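Local atomic coordinates of DegV domain-containing protein spr0652 (Streptococcus pneumoniae, PDB entry 6CNG), a protein that binds linoleic acid, probably takes up other long-chain fatty acids such as palmitate, and may act in lipid transport or fatty acid metabolism. Residues T107-G112 / T216-L221; L179-K184 / R208-A213. One frame throughout, in Å; residues are numbered along the deposited sequence.

Contact 1 joins a loop to the turn and first residues of strand 219-226, at the junction of the two sheets; contact 2 is a strand pair inside one of them. The first is partly buried, with T109 and T216 exposed, and rests on threonine hydroxyls directed at backbone carbonyls plus one leucine pair. The second is buried, and regular backbone hydrogen bonding does the work there, with mainly apolar side chains on both faces. They meet in one sheet, where edge strand 219-226 follows strand 207-213 and lies beside it, E220 O probably accepting from K212 N at 3.0 Å. Both touch linoleic acid, contact 1 from carboxylate to methyl end, contact 2 at C12 to C14 and C18.

Contact 1: T107-G112 / T216-L221; sequences TGTLSG and TGTLEL. With EIC (linoleic acid), chain C.
T107 and T109 each turn a hydroxyl toward a backbone carbonyl of the bend at T216-G217. T107 OG1 donates to G217 O at 2.8 Å, lying in the carbonyl plane on a lone pair; with OG1 anti to the backbone N (chi1 165°), the same oxygen also accepts from T109 N at 3.1 Å, closing an ST turn. Threonine suits this place because one hydroxyl both donates and accepts while its methyl CG2 meets C18 of linoleic acid. T109 OG1 points at T216 O, but their 2.5 Å separation is so short that its exact length is doubtful. G217 has a positive phi, 85°, and T107 OG1 lies 3.5 Å from its CA, a place suited to a residue without a side chain. Beside these bonds, L110 CD1 packs on L219 CD1 at 3.7 Å, the side chains crossing at about a right angle. S111 OG donates to O1 of the fatty acid at 2.9 Å, consistent with its inferred role in binding hexadecanoate, and accepts from S113 N; L110 O is paired with R193 NE, and the hydroxyls of T216 and T218 with S214. The contact thus ties the loop between strand 100-105 and helix 113-127 to the turn leading into edge strand 219-226 of the other sheet.

Contact 2: L179-K184 / R208-A213; sequences LFVLAK and RMVGKA. With EIC (linoleic acid), chain C; ACT (acetate ion), chain I.
This is an antiparallel strand pairing, 179-182 against 208-213, inside the six-stranded mixed sheet whose one face lines the fatty-acid pocket. The axes of these two strand segments come within 4.5 Å, their N-to-C directions 171° apart. Four backbone bonds hold the register: F180 and G211 exchange N-H and C=O as one hydrogen-bonded pair, and L182 and M209 do the same in the next, M209 N to L182 O being 2.7 Å. L179 with K212 and V181 with V210 are the non-hydrogen-bonded pairs, their side chains on the other face.

F180 and G211 show how residue type follows place. With chi1 at 55°, CG stands between the backbone N and the carbonyl carbon, which swings the ring across the neighbouring strand. G211 CA lies over one ring face, 3.7 Å from the centroid, in a CH-pi contact; the bare CA of glycine lets the ring lie flat against the neighbouring backbone. On the opposite face C14 of linoleic acid sits offset toward the rim, 3.6 Å from F180 CD2. The extended M209 chain brings SD to the ring edge, 3.8 Å from F180 CE1, a Met-aromatic contact. L182 CD1 adds a branched apolar surface, 3.9 Å from C13 of the lipid, while small A213 meets C18.

On the opposite side of the sheet, the V181 and V210 side chains lie side by side, meeting through their CG2 methyls, and V181 CG1 rests on R208 CB. Strand 294-300 flanks 176-182, strand 219-226 flanks 207-213, and helix 228-242 packs against L179 and R208.

Contact 1: T107-G112 / T216-L221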
loop_
_atom_site.group_PDB
_atom_site.type_symbol
_atom_site.label_atom_id
_atom_site.label_comp_id
_atom_site.label_asym_id
_atom_site.label_seq_id
_atom_site.Cartn_x
_atom_site.Cartn_y
_atom_site.Cartn_z
ATOM N N THR A 107 -5.639 4.474 -0.976
ATOM C CA THR A 107 -6.993 4.672 -1.469
ATOM C C THR A 107 -7.675 5.874 -0.829
ATOM O O THR A 107 -7.827 5.945 0.389
ATOM C CB THR A 107 -7.849 3.437 -1.220
ATOM O OG1 THR A 107 -9.220 3.799 -1.393
ATOM C CG2 THR A 107 -7.629 2.867 0.159
ATOM N N GLY A 108 -8.099 6.800 -1.660
ATOM C CA GLY A 108 -8.813 7.951 -1.170
ATOM C C GLY A 108 -10.239 7.680 -0.790
ATOM O O GLY A 108 -10.953 8.601 -0.409
ATOM N N THR A 109 -10.692 6.442 -0.919
ATOM C CA THR A 109 -12.034 6.105 -0.479
ATOM C C THR A 109 -12.073 5.720 0.986
ATOM O O THR A 109 -13.054 6.014 1.667
ATOM C CB THR A 109 -12.573 4.957 -1.316
ATOM O OG1 THR A 109 -12.442 5.274 -2.699
ATOM C CG2 THR A 109 -14.039 4.733 -1.024
ATOM N N LEU A 110 -11.023 5.077 1.483
ATOM C CA LEU A 110 -10.970 4.647 2.866
ATOM C C LEU A 110 -10.156 5.573 3.758
ATOM O O LEU A 110 -10.164 5.385 4.973
ATOM C CB LEU A 110 -10.399 3.231 2.953
ATOM C CG LEU A 110 -11.136 2.125 2.206
ATOM C CD1 LEU A 110 -10.426 0.834 2.358
ATOM C CD2 LEU A 110 -12.555 1.987 2.664
ATOM N N SER A 111 -9.458 6.551 3.194
ATOM C CA SER A 111 -8.645 7.465 3.970
ATOM C C SER A 111 -8.670 8.829 3.304
ATOM O O SER A 111 -8.763 8.941 2.083
ATOM C CB SER A 111 -7.196 6.999 4.090
ATOM O OG SER A 111 -6.349 8.061 4.522
ATOM N N GLY A 112 -8.581 9.861 4.136
ATOM C CA GLY A 112 -8.507 11.220 3.663
ATOM C C GLY A 112 -7.131 11.664 3.235
ATOM O O GLY A 112 -6.900 12.849 2.990
ATOM N N THR A 216 -13.431 0.934 -6.847
ATOM C CA THR A 216 -13.612 2.197 -6.134
ATOM C C THR A 216 -12.673 2.380 -4.948
ATOM O O THR A 216 -12.809 3.368 -4.226
ATOM C CB THR A 216 -15.046 2.377 -5.637
ATOM O OG1 THR A 216 -15.418 1.269 -4.808
ATOM C CG2 THR A 216 -15.977 2.513 -6.810
ATOM N N GLY A 217 -11.735 1.462 -4.733
ATOM C CA GLY A 217 -10.806 1.596 -3.633
ATOM C C GLY A 217 -11.302 1.083 -2.301
ATOM O O GLY A 217 -10.962 1.658 -1.272
ATOM N N THR A 218 -12.106 0.021 -2.302
ATOM C CA THR A 218 -12.705 -0.561 -1.117
ATOM C C THR A 218 -12.326 -2.029 -1.039
ATOM O O THR A 218 -11.866 -2.624 -2.012
ATOM C CB THR A 218 -14.240 -0.456 -1.122
ATOM O OG1 THR A 218 -14.779 -1.268 -2.165
ATOM C CG2 THR A 218 -14.690 0.970 -1.327
ATOM N N LEU A 219 -12.553 -2.619 0.125
ATOM C CA LEU A 219 -12.350 -4.054 0.259
ATOM C C LEU A 219 -13.461 -4.803 -0.466
ATOM O O LEU A 219 -14.638 -4.485 -0.308
ATOM C CB LEU A 219 -12.341 -4.475 1.727
ATOM C CG LEU A 219 -11.074 -4.143 2.489
ATOM C CD1 LEU A 219 -11.162 -2.717 3.026
ATOM C CD2 LEU A 219 -10.888 -5.111 3.609
ATOM N N GLU A 220 -13.089 -5.816 -1.236
ATOM C CA GLU A 220 -14.065 -6.664 -1.893
ATOM C C GLU A 220 -13.692 -8.121 -1.703
ATOM O O GLU A 220 -12.570 -8.530 -2.011
ATOM C CB GLU A 220 -14.177 -6.332 -3.384
ATOM C CG GLU A 220 -15.093 -7.293 -4.166
ATOM C CD GLU A 220 -15.825 -6.663 -5.367
ATOM O OE1 GLU A 220 -15.969 -5.416 -5.437
ATOM O OE2 GLU A 220 -16.275 -7.438 -6.246
ATOM N N LEU A 221 -14.639 -8.897 -1.229
ATOM C CA LEU A 221 -14.405 -10.294 -0.955
ATOM C C LEU A 221 -14.384 -11.109 -2.233
ATOM O O LEU A 221 -15.143 -10.859 -3.170
ATOM C CB LEU A 221 -15.524 -10.801 -0.068
ATOM C CG LEU A 221 -15.433 -12.249 0.346
ATOM C CD1 LEU A 221 -14.196 -12.523 1.118
ATOM C CD2 LEU A 221 -16.666 -12.556 1.148
HETATM C C1 EIC C . -6.708 6.732 7.974
HETATM C C2 EIC C . -6.073 5.518 7.305
HETATM C C3 EIC C . -7.054 4.412 6.986
HETATM C C4 EIC C . -6.446 3.380 6.065
HETATM C C5 EIC C . -7.449 2.324 5.656
HETATM C C6 EIC C . -6.873 1.347 4.637
HETATM C C7 EIC C . -5.902 0.324 5.244
HETATM C C8 EIC C . -5.240 -0.509 4.162
HETATM C C9 EIC C . -4.213 -1.398 4.823
HETATM C C10 EIC C . -4.491 -2.641 5.151
HETATM C C11 EIC C . -5.857 -3.270 4.914
HETATM C C12 EIC C . -5.571 -4.625 4.281
HETATM C C13 EIC C . -6.139 -5.075 3.183
HETATM C C14 EIC C . -7.192 -4.288 2.432
HETATM C C15 EIC C . -6.566 -3.327 1.423
HETATM C C16 EIC C . -7.667 -2.586 0.680
HETATM C C17 EIC C . -7.108 -1.514 -0.210
HETATM C C18 EIC C . -8.244 -0.782 -0.889
HETATM O O1 EIC C . -6.980 7.772 7.316
HETATM O O2 EIC C . -6.962 6.683 9.203
#

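Contact 2: L179-K184 / R208-A213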
loop_
_atom_site.group_PDB
_atom_site.type_symbol
_atom_site.label_atom_id
_atom_site.label_comp_id
_atom_site.label_asym_id
_atom_site.label_seq_id
_atom_site.Cartn_x
_atom_site.Cartn_y
_atom_site.Cartn_z
ATOM N N LEU A 179 -4.276 -8.173 -4.368
ATOM C CA LEU A 179 -4.976 -9.231 -3.666
ATOM C C LEU A 179 -4.485 -9.215 -2.229
ATOM O O LEU A 179 -3.305 -8.981 -1.978
ATOM C CB LEU A 179 -4.652 -10.591 -4.259
ATOM C CG LEU A 179 -5.530 -11.202 -5.345
ATOM C CD1 LEU A 179 -4.821 -12.354 -6.028
ATOM C CD2 LEU A 179 -6.819 -11.724 -4.763
ATOM N N PHE A 180 -5.386 -9.442 -1.289
ATOM C CA PHE A 180 -5.000 -9.546 0.112
ATOM C C PHE A 180 -5.540 -10.831 0.703
ATOM O O PHE A 180 -6.532 -11.389 0.232
ATOM C CB PHE A 180 -5.439 -8.328 0.919
ATOM C CG PHE A 180 -6.893 -8.024 0.830
ATOM C CD1 PHE A 180 -7.811 -8.742 1.560
ATOM C CD2 PHE A 180 -7.339 -6.987 0.034
ATOM C CE1 PHE A 180 -9.118 -8.449 1.486
ATOM C CE2 PHE A 180 -8.661 -6.693 -0.045
ATOM C CZ PHE A 180 -9.555 -7.409 0.670
ATOM N N VAL A 181 -4.843 -11.324 1.710
ATOM C CA VAL A 181 -5.359 -12.373 2.570
ATOM C C VAL A 181 -5.227 -11.932 4.010
ATOM O O VAL A 181 -4.117 -11.691 4.495
ATOM C CB VAL A 181 -4.631 -13.703 2.400
ATOM C CG1 VAL A 181 -5.276 -14.723 3.292
ATOM C CG2 VAL A 181 -4.655 -14.085 0.948
ATOM N N LEU A 182 -6.343 -11.886 4.694
ATOM C CA LEU A 182 -6.375 -11.431 6.062
ATOM C C LEU A 182 -6.946 -12.525 6.947
ATOM O O LEU A 182 -8.048 -13.010 6.723
ATOM C CB LEU A 182 -7.213 -10.161 6.157
ATOM C CG LEU A 182 -6.943 -9.101 5.111
ATOM C CD1 LEU A 182 -7.838 -7.906 5.338
ATOM C CD2 LEU A 182 -5.511 -8.671 5.144
ATOM N N ALA A 183 -6.194 -12.866 7.987
ATOM C CA ALA A 183 -6.679 -13.727 9.047
ATOM C C ALA A 183 -7.491 -12.969 10.085
ATOM O O ALA A 183 -8.298 -13.574 10.784
ATOM C CB ALA A 183 -5.475 -14.366 9.709
ATOM N N LYS A 184 -7.308 -11.667 10.195
ATOM C CA LYS A 184 -8.102 -10.886 11.113
ATOM C C LYS A 184 -8.429 -9.580 10.437
ATOM O O LYS A 184 -7.615 -9.043 9.684
ATOM C CB LYS A 184 -7.328 -10.578 12.373
ATOM C CG LYS A 184 -7.332 -11.717 13.352
ATOM C CD LYS A 184 -6.231 -11.659 14.344
ATOM C CE LYS A 184 -6.654 -12.345 15.635
ATOM N NZ LYS A 184 -7.615 -13.457 15.408
ATOM N N ARG A 208 -9.814 -16.997 6.659
ATOM C CA ARG A 208 -9.089 -15.814 6.219
ATOM C C ARG A 208 -9.798 -15.212 5.019
ATOM O O ARG A 208 -10.308 -15.938 4.165
ATOM C CB ARG A 208 -7.648 -16.163 5.862
ATOM C CG ARG A 208 -6.999 -17.058 6.892
ATOM C CD ARG A 208 -5.503 -17.195 6.750
ATOM N NE ARG A 208 -4.993 -18.160 7.740
ATOM C CZ ARG A 208 -3.837 -18.826 7.655
ATOM N NH1 ARG A 208 -3.025 -18.653 6.619
ATOM N NH2 ARG A 208 -3.492 -19.681 8.614
ATOM N N MET A 209 -9.870 -13.886 4.991
ATOM C CA MET A 209 -10.515 -13.161 3.908
ATOM C C MET A 209 -9.571 -13.029 2.727
ATOM O O MET A 209 -8.519 -12.409 2.830
ATOM C CB MET A 209 -10.902 -11.769 4.367
ATOM C CG MET A 209 -11.573 -10.969 3.292
ATOM S SD MET A 209 -11.996 -9.333 3.840
ATOM C CE MET A 209 -12.924 -8.667 2.459
ATOM N N VAL A 210 -9.974 -13.565 1.597
ATOM C CA VAL A 210 -9.254 -13.389 0.351
ATOM C C VAL A 210 -10.010 -12.334 -0.433
ATOM O O VAL A 210 -11.199 -12.486 -0.710
ATOM C CB VAL A 210 -9.184 -14.709 -0.418
ATOM C CG1 VAL A 210 -8.506 -14.516 -1.710
ATOM C CG2 VAL A 210 -8.466 -15.744 0.398
ATOM N N GLY A 211 -9.343 -11.247 -0.760
ATOM C CA GLY A 211 -10.052 -10.143 -1.354
ATOM C C GLY A 211 -9.161 -9.377 -2.292
ATOM O O GLY A 211 -7.972 -9.656 -2.435
ATOM N N LYS A 212 -9.765 -8.396 -2.945
ATOM C CA LYS A 212 -9.045 -7.509 -3.823
ATOM C C LYS A 212 -9.402 -6.073 -3.503
ATOM O O LYS A 212 -10.413 -5.798 -2.873
ATOM C CB LYS A 212 -9.381 -7.771 -5.288
ATOM C CG LYS A 212 -10.800 -7.508 -5.684
ATOM C CD LYS A 212 -11.028 -7.862 -7.156
ATOM C CE LYS A 212 -12.378 -7.412 -7.709
ATOM N NZ LYS A 212 -12.650 -7.919 -9.127
ATOM N N ALA A 213 -8.553 -5.157 -3.945
ATOM C CA ALA A 213 -8.954 -3.759 -4.021
ATOM C C ALA A 213 -9.969 -3.605 -5.150
ATOM O O ALA A 213 -9.711 -4.016 -6.286
ATOM C CB ALA A 213 -7.738 -2.867 -4.260
HETATM C C1 EIC C . -6.708 6.732 7.974
HETATM C C2 EIC C . -6.073 5.518 7.305
HETATM C C3 EIC C . -7.054 4.412 6.986
HETATM C C4 EIC C . -6.446 3.380 6.065
HETATM C C5 EIC C . -7.449 2.324 5.656
HETATM C C6 EIC C . -6.873 1.347 4.637
HETATM C C7 EIC C . -5.902 0.324 5.244
HETATM C C8 EIC C . -5.240 -0.509 4.162
HETATM C C9 EIC C . -4.213 -1.398 4.823
HETATM C C10 EIC C . -4.491 -2.641 5.151
HETATM C C11 EIC C . -5.857 -3.270 4.914
HETATM C C12 EIC C . -5.571 -4.625 4.281
HETATM C C13 EIC C . -6.139 -5.075 3.183
HETATM C C14 EIC C . -7.192 -4.288 2.432
HETATM C C15 EIC C . -6.566 -3.327 1.423
HETATM C C16 EIC C . -7.667 -2.586 0.680
HETATM C C17 EIC C . -7.108 -1.514 -0.210
HETATM C C18 EIC C . -8.244 -0.782 -0.889
HETATM O O1 EIC C . -6.980 7.772 7.316
HETATM O O2 EIC C . -6.962 6.683 9.203
HETATM C C ACT I . -10.802 -11.229 17.279
HETATM O O ACT I . -11.646 -10.315 17.086
HETATM O OXT ACT I . -9.845 -11.583 16.523
HETATM C CH3 ACT I . -10.982 -12.008 18.639
#